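Local coordinates for sugar ABC transporter substrate-binding protein, BlMnBP1 (Bifidobacterium animalis subsp. lactis ATCC 27673, PDB 6I5R) that binds beta-mannan-derived manno-oligosaccharides such as mannobiose and probably delivers them to an ABC transporter for uptake, at residues A[29-32]-A[33-36]; A[153-156]-A[157-160]; A[263-266]-A[267-270]. All coordinates share one frame; numbering follows the deposited sequence.

Interaction 1. Residues A[29-32]-A[33-36]; sequences LGET and GKDI
The peptide carbonyl of Glu-31 is the flat group that meets Lys-34 here. The amine lies beyond the oxygen but not in the carbonyl plane: Lys-34 NZ hydrogen-bonds Glu-31 O at 3.3 Å, tilted 25° from that plane. The methylenes of the lysine gather round the same oxygen, Lys-34 CD also lying 3.3 Å from Glu-31 O; the side chain curls round the oxygen end of the carbonyl, CD close to its plane and NZ tilted out of it. The curl starts at CG, set between the backbone N and the carbonyl carbon (chi1 61°), and finishes with a bend at the last torsion (chi4 -76°). The carboxylate of Glu-31 stays apart, its OE1 5.0 Å from Lys-34 NZ, too far for a salt bridge, although the opposite charges may still attract weakly. Thr-32 and Gly-33 are the corner residues of a type II beta turn from Glu-31 to Lys-34. Gly-33 has positive phi, and a beta carbon there would collide with Thr-32 O. A type I turn follows at once, closed by Ile-36 N on Gly-33 O at 3.0 Å. Thr-32 OG1 bonds back to Lys-28 N, and Thr-32 O to the hydroxyl of Tyr-70. The double turn precedes strand 38-44 and lies against helix 331-346, where Thr-32 and Ile-36 touch Glu-335 and Leu-29 touches Lys-342.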
loop_
_atom_site.group_PDB
_atom_site.type_symbol
_atom_site.label_atom_id
_atom_site.label_comp_id
_atom_site.label_asym_id
_atom_site.label_seq_id
_atom_site.Cartn_x
_atom_site.Cartn_y
_atom_site.Cartn_z
ATOM N N LEU A 29 -2.997 20.094 19.620
ATOM C CA LEU A 29 -2.323 20.821 18.549
ATOM C C LEU A 29 -2.554 22.340 18.644
ATOM O O LEU A 29 -3.704 22.817 18.703
ATOM C CB LEU A 29 -2.778 20.317 17.186
ATOM C CG LEU A 29 -2.277 18.981 16.770
ATOM C CD1 LEU A 29 -2.953 18.559 15.441
ATOM C CD2 LEU A 29 -0.755 18.980 16.604
ATOM N N GLY A 30 -1.452 23.120 18.634
ATOM C CA GLY A 30 -1.532 24.562 18.822
ATOM C C GLY A 30 -1.257 24.996 20.229
ATOM O O GLY A 30 -1.023 26.182 20.467
ATOM N N GLU A 31 -1.240 24.069 21.163
ATOM C CA GLU A 31 -0.918 24.408 22.539
ATOM C C GLU A 31 0.239 23.586 23.070
ATOM O O GLU A 31 1.206 24.144 23.647
ATOM C CB GLU A 31 -2.181 24.211 23.387
ATOM C CG GLU A 31 -3.242 25.236 23.023
ATOM C CD GLU A 31 -2.851 26.650 23.392
ATOM O OE1 GLU A 31 -1.849 26.807 24.141
ATOM O OE2 GLU A 31 -3.547 27.606 22.942
ATOM N N THR A 32 0.177 22.273 22.873
ATOM C CA THR A 32 1.240 21.394 23.337
ATOM C C THR A 32 2.514 21.594 22.529
ATOM O O THR A 32 2.469 21.740 21.307
ATOM C CB THR A 32 0.817 19.929 23.226
ATOM O OG1 THR A 32 -0.494 19.787 23.780
ATOM C CG2 THR A 32 1.804 18.996 23.945
ATOM N N GLY A 33 3.655 21.663 23.223
ATOM C CA GLY A 33 4.919 21.747 22.559
ATOM C C GLY A 33 5.255 23.078 21.959
ATOM O O GLY A 33 6.288 23.146 21.265
ATOM N N LYS A 34 4.467 24.110 22.269
ATOM C CA LYS A 34 4.684 25.411 21.602
ATOM C C LYS A 34 6.041 26.069 21.937
ATOM O O LYS A 34 6.470 27.010 21.242
ATOM C CB LYS A 34 3.583 26.385 21.956
ATOM C CG LYS A 34 3.720 26.528 23.518
ATOM C CD LYS A 34 2.436 27.106 24.173
ATOM C CE LYS A 34 2.731 27.127 25.682
ATOM N NZ LYS A 34 2.603 25.712 26.135
ATOM N N ASP A 35 6.674 25.652 23.041
ATOM C CA ASP A 35 7.961 26.155 23.492
ATOM C C ASP A 35 9.123 25.434 22.831
ATOM O O ASP A 35 10.276 25.798 23.059
ATOM C CB ASP A 35 8.049 26.006 25.018
ATOM C CG ASP A 35 7.692 24.571 25.522
ATOM O OD1 ASP A 35 7.000 23.751 24.819
ATOM O OD2 ASP A 35 8.083 24.281 26.694
ATOM N N ILE A 36 8.857 24.423 22.022
ATOM C CA ILE A 36 9.948 23.630 21.491
ATOM C C ILE A 36 10.606 24.393 20.362
ATOM O O ILE A 36 9.921 24.972 19.502
ATOM C CB ILE A 36 9.456 22.252 21.013
ATOM C CG1 ILE A 36 8.825 21.489 22.173
ATOM C CG2 ILE A 36 10.624 21.447 20.463
ATOM C CD1 ILE A 36 8.096 20.218 21.714
#

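Interaction 2. Residues A[153-156]-A[157-160]; sequences VYNK and KVFE. With ZN (zinc ion), chain K.
Asn-155 is the N-cap of helix 156-162, at the turn from strand to helix, its side-chain oxygen meeting the amides of Lys-157 and Val-158. The bond from Val-158 N to Asn-155 OD1 is 2.9 Å long and fairly straight (163° at the hydrogen), although the donor stands above the carbonyl plane of the amide. Lys-157 N reaches the same OD1 of Asn-155 at 2.8 Å, but the bond is bent and weak. A chi1 of -177° sends the Asn-155 amide away from its own backbone N and back to the helix start, while ND2 donates to Met-272 O, so both ends of the amide have partners and its flip is fixed. The main chain supplies the first i to i+4 helix bonds: Phe-159 N to Asn-155 O at 3.0 Å and Glu-160 N to Lys-156 O at 3.0 Å. Val-158 CG2 packs across the Asn-155 side chain. Beyond these polar bonds, Tyr-154 turns its edge onto the face of Phe-159, with CD2 of Tyr-154 lying 3.5 Å above the centre of the Phe-159 ring and the planes inclined at 50°. At the outer end, both carboxylate oxygens of Glu-160 hold a zinc ion, OE1 at 1.9 Å and OE2 at 2.2 Å. The contact joins the end of strand 139-155 to helix 156-162. That strand is hydrogen-bonded to strands 277-283 and 300-304, and Thr-279 and Met-303 help enclose the aromatic pair.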
loop_
_atom_site.group_PDB
_atom_site.type_symbol
_atom_site.label_atom_id
_atom_site.label_comp_id
_atom_site.label_asym_id
_atom_site.label_seq_id
_atom_site.Cartn_x
_atom_site.Cartn_y
_atom_site.Cartn_z
ATOM N N VAL A 153 -6.267 0.964 -11.711
ATOM C CA VAL A 153 -6.380 2.228 -12.422
ATOM C C VAL A 153 -6.518 1.934 -13.906
ATOM O O VAL A 153 -5.753 1.139 -14.459
ATOM C CB VAL A 153 -5.155 3.129 -12.159
ATOM C CG1 VAL A 153 -5.317 4.506 -12.859
ATOM C CG2 VAL A 153 -4.935 3.307 -10.705
ATOM N N TYR A 154 -7.472 2.600 -14.565
ATOM C CA TYR A 154 -7.784 2.249 -15.939
ATOM C C TYR A 154 -8.168 3.503 -16.698
ATOM O O TYR A 154 -8.531 4.526 -16.114
ATOM C CB TYR A 154 -8.884 1.180 -16.001
ATOM C CG TYR A 154 -10.301 1.638 -15.764
ATOM C CD1 TYR A 154 -10.792 1.837 -14.481
ATOM C CD2 TYR A 154 -11.161 1.806 -16.825
ATOM C CE1 TYR A 154 -12.099 2.222 -14.280
ATOM C CE2 TYR A 154 -12.451 2.186 -16.644
ATOM C CZ TYR A 154 -12.927 2.415 -15.389
ATOM O OH TYR A 154 -14.267 2.803 -15.269
ATOM N N ASN A 155 -8.001 3.436 -18.002
ATOM C CA ASN A 155 -8.326 4.555 -18.875
ATOM C C ASN A 155 -9.693 4.295 -19.506
ATOM O O ASN A 155 -9.842 3.380 -20.320
ATOM C CB ASN A 155 -7.254 4.750 -19.939
ATOM C CG ASN A 155 -7.533 5.963 -20.809
ATOM O OD1 ASN A 155 -8.593 6.052 -21.411
ATOM N ND2 ASN A 155 -6.592 6.919 -20.850
ATOM N N LYS A 156 -10.668 5.135 -19.146
ATOM C CA LYS A 156 -12.046 4.976 -19.608
ATOM C C LYS A 156 -12.183 5.156 -21.110
ATOM O O LYS A 156 -13.056 4.535 -21.722
ATOM C CB LYS A 156 -12.932 5.990 -18.905
ATOM C CG LYS A 156 -12.813 5.956 -17.412
ATOM C CD LYS A 156 -13.454 7.188 -16.764
ATOM C CE LYS A 156 -13.903 6.904 -15.355
ATOM N NZ LYS A 156 -14.932 7.908 -14.875
ATOM N N LYS A 157 -11.389 6.047 -21.709
ATOM C CA LYS A 157 -11.464 6.239 -23.145
ATOM C C LYS A 157 -10.965 5.011 -23.884
ATOM O O LYS A 157 -11.546 4.615 -24.894
ATOM C CB LYS A 157 -10.662 7.463 -23.553
ATOM C CG LYS A 157 -10.511 7.650 -25.057
ATOM C CD LYS A 157 -9.822 8.963 -25.401
ATOM C CE LYS A 157 -9.539 9.075 -26.907
ATOM N NZ LYS A 157 -8.323 8.291 -27.345
ATOM N N VAL A 158 -9.875 4.413 -23.409
ATOM C CA VAL A 158 -9.400 3.177 -24.020
ATOM C C VAL A 158 -10.434 2.074 -23.880
ATOM O O VAL A 158 -10.650 1.281 -24.806
ATOM C CB VAL A 158 -8.062 2.757 -23.394
ATOM C CG1 VAL A 158 -7.653 1.365 -23.918
ATOM C CG2 VAL A 158 -7.007 3.800 -23.704
ATOM N N PHE A 159 -11.065 1.976 -22.715
ATOM C CA PHE A 159 -12.114 0.976 -22.527
ATOM C C PHE A 159 -13.267 1.178 -23.511
ATOM O O PHE A 159 -13.777 0.209 -24.091
ATOM C CB PHE A 159 -12.598 1.011 -21.069
ATOM C CG PHE A 159 -11.780 0.135 -20.130
ATOM C CD1 PHE A 159 -10.396 0.160 -20.145
ATOM C CD2 PHE A 159 -12.409 -0.708 -19.244
ATOM C CE1 PHE A 159 -9.668 -0.658 -19.302
ATOM C CE2 PHE A 159 -11.692 -1.536 -18.434
ATOM C CZ PHE A 159 -10.311 -1.488 -18.447
ATOM N N GLU A 160 -13.683 2.429 -23.726
ATOM C CA GLU A 160 -14.753 2.696 -24.688
ATOM C C GLU A 160 -14.320 2.331 -26.103
ATOM O O GLU A 160 -15.113 1.763 -26.872
ATOM C CB GLU A 160 -15.171 4.167 -24.588
ATOM C CG GLU A 160 -16.430 4.572 -25.391
ATOM C CD GLU A 160 -17.771 4.030 -24.829
ATOM O OE1 GLU A 160 -18.233 4.412 -23.732
ATOM O OE2 GLU A 160 -18.419 3.222 -25.512
HETATM ZN ZN ZN K . -19.910 3.545 -23.917
HETATM O O HOH W 1 -19.971 2.385 -24.953
#

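Interaction 3. Residues A[263-266]-A[267-270]. With BMA (beta-D-mannopyranose), chain B.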
loop_
_atom_site.group_PDB
_atom_site.type_symbol
_atom_site.label_atom_id
_atom_site.label_comp_id
_atom_site.label_asym_id
_atom_site.label_seq_id
_atom_site.Cartn_x
_atom_site.Cartn_y
_atom_site.Cartn_z
ATOM N N THR A 263 10.542 -1.273 -18.327
ATOM C CA THR A 263 9.438 -0.388 -17.987
ATOM C C THR A 263 9.942 0.840 -17.239
ATOM O O THR A 263 11.012 0.832 -16.615
ATOM C CB THR A 263 8.394 -1.090 -17.120
ATOM O OG1 THR A 263 8.964 -1.516 -15.885
ATOM C CG2 THR A 263 7.815 -2.269 -17.877
ATOM N N ASP A 264 9.133 1.897 -17.264
ATOM C CA ASP A 264 9.493 3.127 -16.572
ATOM C C ASP A 264 8.288 3.741 -15.872
ATOM O O ASP A 264 7.321 4.155 -16.517
ATOM C CB ASP A 264 10.115 4.130 -17.536
ATOM C CG ASP A 264 10.495 5.406 -16.845
ATOM O OD1 ASP A 264 11.439 5.376 -16.013
ATOM O OD2 ASP A 264 9.818 6.422 -17.090
ATOM N N TRP A 265 8.400 3.864 -14.550
ATOM C CA TRP A 265 7.278 4.276 -13.715
ATOM C C TRP A 265 6.812 5.691 -14.036
ATOM O O TRP A 265 5.613 5.923 -14.249
ATOM C CB TRP A 265 7.688 4.151 -12.248
ATOM C CG TRP A 265 6.801 4.867 -11.315
ATOM C CD1 TRP A 265 7.168 5.857 -10.474
ATOM C CD2 TRP A 265 5.381 4.694 -11.141
ATOM N NE1 TRP A 265 6.092 6.298 -9.758
ATOM C CE2 TRP A 265 4.980 5.593 -10.139
ATOM C CE3 TRP A 265 4.420 3.851 -11.716
ATOM C CZ2 TRP A 265 3.651 5.698 -9.695
ATOM C CZ3 TRP A 265 3.080 3.947 -11.260
ATOM C CH2 TRP A 265 2.719 4.870 -10.263
ATOM N N GLU A 266 7.740 6.647 -14.087
ATOM C CA GLU A 266 7.352 8.049 -14.188
ATOM C C GLU A 266 6.683 8.344 -15.514
ATOM O O GLU A 266 5.707 9.093 -15.562
ATOM C CB GLU A 266 8.567 8.951 -14.006
ATOM C CG GLU A 266 9.082 8.979 -12.583
ATOM C CD GLU A 266 8.100 9.601 -11.606
ATOM O OE1 GLU A 266 7.084 10.161 -12.051
ATOM O OE2 GLU A 266 8.354 9.570 -10.389
ATOM N N SER A 267 7.206 7.778 -16.603
ATOM C CA SER A 267 6.553 7.964 -17.899
ATOM C C SER A 267 5.256 7.178 -17.988
ATOM O O SER A 267 4.368 7.563 -18.756
ATOM C CB SER A 267 7.482 7.570 -19.060
ATOM O OG SER A 267 8.058 6.289 -18.907
ATOM N N SER A 268 5.118 6.092 -17.218
ATOM C CA SER A 268 3.871 5.329 -17.282
ATOM C C SER A 268 2.687 6.179 -16.842
ATOM O O SER A 268 1.565 5.971 -17.315
ATOM C CB SER A 268 3.975 4.048 -16.441
ATOM O OG SER A 268 3.694 4.252 -15.077
ATOM N N LYS A 269 2.911 7.151 -15.948
ATOM C CA LYS A 269 1.830 8.035 -15.544
ATOM C C LYS A 269 1.280 8.791 -16.745
ATOM O O LYS A 269 0.073 8.787 -17.008
ATOM C CB LYS A 269 2.323 9.025 -14.472
ATOM C CG LYS A 269 2.647 8.397 -13.118
ATOM C CD LYS A 269 3.357 9.413 -12.264
ATOM C CE LYS A 269 4.022 8.749 -11.052
ATOM N NZ LYS A 269 4.791 9.759 -10.239
ATOM N N GLY A 270 2.160 9.442 -17.496
ATOM C CA GLY A 270 1.702 10.196 -18.645
ATOM C C GLY A 270 1.061 9.300 -19.687
ATOM O O GLY A 270 0.087 9.685 -20.342
HETATM C C1 BMA B . 7.147 8.894 -6.959
HETATM C C2 BMA B . 5.656 8.778 -6.552
HETATM C C3 BMA B . 5.513 7.718 -5.467
HETATM C C4 BMA B . 6.290 6.473 -5.811
HETATM C C5 BMA B . 7.732 6.813 -6.214
HETATM C C6 BMA B . 8.538 5.577 -6.530
HETATM O O1 BMA B . 7.117 9.759 -8.048
HETATM O O2 BMA B . 4.923 8.286 -7.719
HETATM O O3 BMA B . 4.186 7.397 -5.233
HETATM O O4 BMA B . 6.333 5.593 -4.687
HETATM O O5 BMA B . 7.694 7.686 -7.331
HETATM O O6 BMA B . 9.910 5.985 -6.480
HETATM O O HOH W 2 4.465 10.876 -17.240
#
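Trp-265, Glu-266 and Lys-269 form part of the sugar pocket of this solute-binding protein, all three carried on the first turns of helix 265-273. Mannose lies at the edge of the indole, with BMA C1 in the ring plane, and Trp-265 NE1 donates to BMA O2 at 3.1 Å and more weakly to BMA O5. Lys-269 runs extended across one face of the same indole, its CE 3.0 Å above the Trp-265 plane and offset toward the rim. That path carries Lys-269 NZ to BMA O2 at 2.9 Å. Glu-266 lies alongside the lysine, pointing the same way, and bends at its second torsion (chi2 -65°). Its two oxygens divide the work: Glu-266 OE1 takes a salt bridge from Lys-269 NZ at 3.0 Å, met on the syn side but 34° out of the carboxylate plane, and Glu-266 OE2 accepts a hydrogen bond from BMA O1 at 2.7 Å. With an alanine at Trp-265, BMA O2 would probably lose its indole donor and one side of the Lys-269 chain its support, leaving the amine less firmly placed. Behind the pocket the helix start is fixed by the N-cap Asp-264, whose OD2 accepts from both Ser-267 N at 3.0 Å and Ser-267 OG at 2.5 Å. Ser-268 OG donates to Trp-265 O at 2.7 Å. Trp-198 meets the Trp-265 ring edge-to-face, while Gln-289 OE1 bonds the mannose and, weakly, Lys-269 NZ. The acid and amine thus probably stabilise each other's charged forms while holding neighbouring hydroxyls, a polar grip on O1 and O2 steadied by the aromatic ring.

Interactions 2 and 3 belong together, their centres about 17 Å apart and nearest atoms about 7 Å. They do not touch, but Asn-155 of interaction 2 bonds Met-272, in the helix that carries the sugar-binding side chains of interaction 3. Strand 277-283, which follows that helix, pairs with strand 139-155, and Met-290 packs against both Val-153 and Lys-269. Interaction 1 lies far off, its centre about 42 Å from interaction 3 and 48 Å from interaction 2. Its turns lead into strand 38-44, directly followed by the pocket residues Asn-45 to Asp-48. Of the three, interaction 3 alone supplies residues of the sugar pocket; the zinc of interaction 2 is held on the surface-exposed Glu-160.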